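Local coordinates for Gp15 protein (PDB 6R5W) that serves as the homotrimeric receptor binding protein of Listeria phage PSA, probably recognising the bacterial surface through its C-terminal beta-sandwich domain, at residues A[79-84]-A[112-117]. Numbering follows the deposited sequence.
Sequences ARYIKF and TFLAPD. With CD (cadmium ion), chain G.
Tyr81 OH sits 3.6 Å from Phe113 CZ, near the plane of the phenylalanine ring, so the hydroxyl meets carbon at that ring's edge, and no hydrogen bond spans the two segments. The same edge is turned toward the tyrosine face, with Phe113 CE2 3.7 Å from Tyr81 CZ. Ring centroids 5.5 Å apart place the two within stacking distance. Their planes, at 70°, define an offset edge-to-face pair. Leu114 lies over one face of the phenol ring, on the side nearer CG and CD1. Its CD2 stands 4.3 Å from the ring centroid. At 16° off the normal, this is a CH-pi contact over the face. Leu114 CD1 lies 4.0 Å from Tyr81 CD1. Chi1 of 58° sets Tyr81 CG between its backbone N and carbonyl carbon, and the ring leaves strand 72-84 toward the loop. That strand belongs to one antiparallel sheet of the C-terminal head domain, beyond the helical stalk; 112-117 links strands 105-109 and 122-127 of the other, so the aromatic cluster joins a loop of one sheet to a strand of the next. Phe88 adds a further edge-to-face partner to Tyr81, and Tyr166 OH hydrogen-bonds Leu114 O. Within the loop, Ala115 N donates to Thr112 O at 3.1 Å, closing the short 3-10 turn that carries Phe113 and Leu114, with Leu114 CG over the rim of one Phe113 face. Farther along, Asp117 chelates a cadmium ion through both carboxylate oxygens, with four waters as the other ligands; Arg87 NH1 also bonds OD2, and Arg80 of a neighbouring subunit packs against this aspartate.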
ATOM      1  N   ALA A  79      -6.941  18.799  -0.042  1.00 29.38           N
ATOM      2  CA  ALA A  79      -7.105  17.450   0.492  1.00 33.00           C
ATOM      3  C   ALA A  79      -6.457  16.446  -0.444  1.00 32.58           C
ATOM      4  O   ALA A  79      -6.857  16.301  -1.606  1.00 33.84           O
ATOM      5  CB  ALA A  79      -8.591  17.124   0.691  1.00 32.94           C
ATOM      6  N   ARG A  80      -5.486  15.707   0.076  1.00 27.58           N
ATOM      7  CA  ARG A  80      -4.834  14.659  -0.695  1.00 26.79           C
ATOM      8  C   ARG A  80      -5.328  13.325  -0.197  1.00 29.25           C
ATOM      9  O   ARG A  80      -5.609  13.171   1.001  1.00 33.49           O
ATOM     10  CB  ARG A  80      -3.327  14.738  -0.547  1.00 27.25           C
ATOM     11  CG  ARG A  80      -2.798  16.062  -1.081  1.00 29.49           C
ATOM     12  CD  ARG A  80      -1.276  16.194  -1.008  1.00 31.11           C
ATOM     13  NE  ARG A  80      -0.852  17.528  -1.572  1.00 30.60           N
ATOM     14  CZ  ARG A  80      -0.685  18.630  -0.854  1.00 32.26           C
ATOM     15  NH1 ARG A  80      -0.905  18.670   0.475  1.00 32.54           N
ATOM     16  NH2 ARG A  80      -0.275  19.741  -1.426  1.00 35.83           N
ATOM     17  N   TYR A  81      -5.498  12.386  -1.103  1.00 28.39           N
ATOM     18  CA  TYR A  81      -6.098  11.117  -0.679  1.00 27.18           C
ATOM     19  C   TYR A  81      -5.573   9.932  -1.475  1.00 31.52           C
ATOM     20  O   TYR A  81      -5.149  10.060  -2.635  1.00 29.89           O
ATOM     21  CB  TYR A  81      -7.615  11.175  -0.751  1.00 30.89           C
ATOM     22  CG  TYR A  81      -8.206  11.489  -2.114  1.00 30.74           C
ATOM     23  CD1 TYR A  81      -8.339  12.836  -2.570  1.00 31.13           C
ATOM     24  CD2 TYR A  81      -8.667  10.474  -2.926  1.00 33.42           C
ATOM     25  CE1 TYR A  81      -8.911  13.107  -3.815  1.00 32.21           C
ATOM     26  CE2 TYR A  81      -9.281  10.749  -4.176  1.00 34.73           C
ATOM     27  CZ  TYR A  81      -9.364  12.049  -4.609  1.00 33.66           C
ATOM     28  OH  TYR A  81      -9.912  12.294  -5.854  1.00 38.38           O
ATOM     29  N   ILE A  82      -5.594   8.789  -0.821  1.00 29.05           N
ATOM     30  CA  ILE A  82      -5.008   7.568  -1.346  1.00 32.09           C
ATOM     31  C   ILE A  82      -6.019   6.439  -1.241  1.00 32.80           C
ATOM     32  O   ILE A  82      -6.576   6.218  -0.164  1.00 28.86           O
ATOM     33  CB  ILE A  82      -3.750   7.184  -0.564  1.00 33.09           C
ATOM     34  CG1 ILE A  82      -2.738   8.317  -0.534  1.00 34.56           C
ATOM     35  CG2 ILE A  82      -3.070   5.925  -1.190  1.00 33.48           C
ATOM     36  CD1 ILE A  82      -1.506   8.069   0.507  1.00 38.12           C
ATOM     37  N   LYS A  83      -6.138   5.638  -2.287  1.00 31.05           N
ATOM     38  CA  LYS A  83      -7.030   4.486  -2.254  1.00 30.77           C
ATOM     39  C   LYS A  83      -6.416   3.345  -1.452  1.00 31.89           C
ATOM     40  O   LYS A  83      -5.263   2.981  -1.654  1.00 30.42           O
ATOM     41  CB  LYS A  83      -7.333   4.022  -3.696  1.00 33.34           C
ATOM     42  CG  LYS A  83      -8.306   2.875  -3.780  1.00 36.36           C
ATOM     43  CD  LYS A  83      -8.542   2.480  -5.253  1.00 46.99           C
ATOM     44  CE  LYS A  83      -9.609   1.369  -5.402  1.00 56.61           C
ATOM     45  NZ  LYS A  83      -9.057   0.041  -4.956  1.00 58.48           N
ATOM     46  N   PHE A  84      -7.208   2.776  -0.524  1.00 29.93           N
ATOM     47  CA  PHE A  84      -6.865   1.553   0.166  1.00 29.32           C
ATOM     48  C   PHE A  84      -8.081   0.665   0.116  1.00 32.64           C
ATOM     49  O   PHE A  84      -9.047   0.941   0.808  1.00 29.36           O
ATOM     50  CB  PHE A  84      -6.460   1.805   1.613  1.00 28.38           C
ATOM     51  CG  PHE A  84      -5.100   2.414   1.706  1.00 29.98           C
ATOM     52  CD1 PHE A  84      -3.980   1.626   1.460  1.00 33.90           C
ATOM     53  CD2 PHE A  84      -4.952   3.769   1.969  1.00 27.97           C
ATOM     54  CE1 PHE A  84      -2.707   2.205   1.530  1.00 35.97           C
ATOM     55  CE2 PHE A  84      -3.712   4.327   2.023  1.00 28.30           C
ATOM     56  CZ  PHE A  84      -2.603   3.552   1.811  1.00 33.71           C
ATOM     57  N   THR A 112     -18.437  15.083  -1.109  1.00 35.16           N
ATOM     58  CA  THR A 112     -19.206  13.986  -0.522  1.00 37.95           C
ATOM     59  C   THR A 112     -18.507  12.611  -0.627  1.00 34.16           C
ATOM     60  O   THR A 112     -18.656  11.760   0.258  1.00 33.77           O
ATOM     61  CB  THR A 112     -20.619  13.925  -1.160  1.00 44.63           C
ATOM     62  OG1 THR A 112     -20.543  13.673  -2.563  1.00 54.49           O
ATOM     63  CG2 THR A 112     -21.324  15.234  -0.941  1.00 41.72           C
ATOM     64  N   PHE A 113     -17.778  12.335  -1.727  1.00 33.21           N
ATOM     65  CA  PHE A 113     -17.103  11.048  -1.782  1.00 36.30           C
ATOM     66  C   PHE A 113     -15.928  10.936  -0.769  1.00 30.32           C
ATOM     67  O   PHE A 113     -15.365   9.824  -0.600  1.00 32.48           O
ATOM     68  CB  PHE A 113     -16.580  10.716  -3.191  1.00 34.70           C
ATOM     69  CG  PHE A 113     -15.346  11.512  -3.626  1.00 34.56           C
ATOM     70  CD1 PHE A 113     -15.451  12.779  -4.123  1.00 38.03           C
ATOM     71  CD2 PHE A 113     -14.086  10.952  -3.539  1.00 33.96           C
ATOM     72  CE1 PHE A 113     -14.347  13.486  -4.537  1.00 43.24           C
ATOM     73  CE2 PHE A 113     -12.975  11.669  -3.926  1.00 36.02           C
ATOM     74  CZ  PHE A 113     -13.116  12.936  -4.421  1.00 37.27           C
ATOM     75  N   LEU A 114     -15.554  12.028  -0.098  1.00 33.50           N
ATOM     76  CA  LEU A 114     -14.557  11.964   0.971  1.00 27.87           C
ATOM     77  C   LEU A 114     -15.216  12.082   2.340  1.00 32.14           C
ATOM     78  O   LEU A 114     -14.573  12.459   3.302  1.00 30.11           O
ATOM     79  CB  LEU A 114     -13.500  13.041   0.771  1.00 28.82           C
ATOM     80  CG  LEU A 114     -12.691  12.851  -0.516  1.00 29.40           C
ATOM     81  CD1 LEU A 114     -11.612  13.928  -0.548  1.00 35.62           C
ATOM     82  CD2 LEU A 114     -12.074  11.448  -0.613  1.00 31.11           C
ATOM     83  N   ALA A 115     -16.521  11.794   2.450  1.00 30.45           N
ATOM     84  CA  ALA A 115     -17.142  11.811   3.777  1.00 28.07           C
ATOM     85  C   ALA A 115     -16.481  10.772   4.688  1.00 25.33           C
ATOM     86  O   ALA A 115     -16.146   9.672   4.243  1.00 27.45           O
ATOM     87  CB  ALA A 115     -18.645  11.509   3.658  1.00 35.58           C
ATOM     88  N   PRO A 116     -16.294  11.070   5.976  1.00 29.09           N
ATOM     89  CA  PRO A 116     -15.610  10.119   6.865  1.00 30.63           C
ATOM     90  C   PRO A 116     -16.464   8.915   7.252  1.00 32.01           C
ATOM     91  O   PRO A 116     -17.692   9.019   7.339  1.00 30.22           O
ATOM     92  CB  PRO A 116     -15.289  10.964   8.110  1.00 30.74           C
ATOM     93  CG  PRO A 116     -16.333  12.017   8.106  1.00 32.43           C
ATOM     94  CD  PRO A 116     -16.610  12.339   6.632  1.00 28.01           C
ATOM     95  N   ASP A 117     -15.803   7.806   7.563  1.00 28.12           N
ATOM     96  CA  ASP A 117     -16.441   6.692   8.260  1.00 28.38           C
ATOM     97  C   ASP A 117     -16.574   7.102   9.720  1.00 30.75           C
ATOM     98  O   ASP A 117     -15.592   7.121  10.453  1.00 32.93           O
ATOM     99  CB  ASP A 117     -15.659   5.401   8.114  1.00 27.76           C
ATOM    100  CG  ASP A 117     -16.462   4.173   8.541  1.00 28.64           C
ATOM    101  OD1 ASP A 117     -17.619   4.401   8.836  1.00 31.27           O
ATOM    102  OD2 ASP A 117     -15.925   3.069   8.609  1.00 25.60           O
TER
HETATM  103 CD    CD G 404     -17.982   1.939   8.877  1.00 36.12          CD
HETATM  104  O   HOH W   1     -17.995   1.828   6.216  1.00 26.38           O
HETATM  105  O   HOH W   2     -20.407   1.916   9.063  1.00 30.44           O
HETATM  106  O   HOH W   3     -17.581   1.984  11.405  1.00 30.46           O
HETATM  107  O   HOH W   4     -17.050  -0.424   8.994  1.00 33.07           O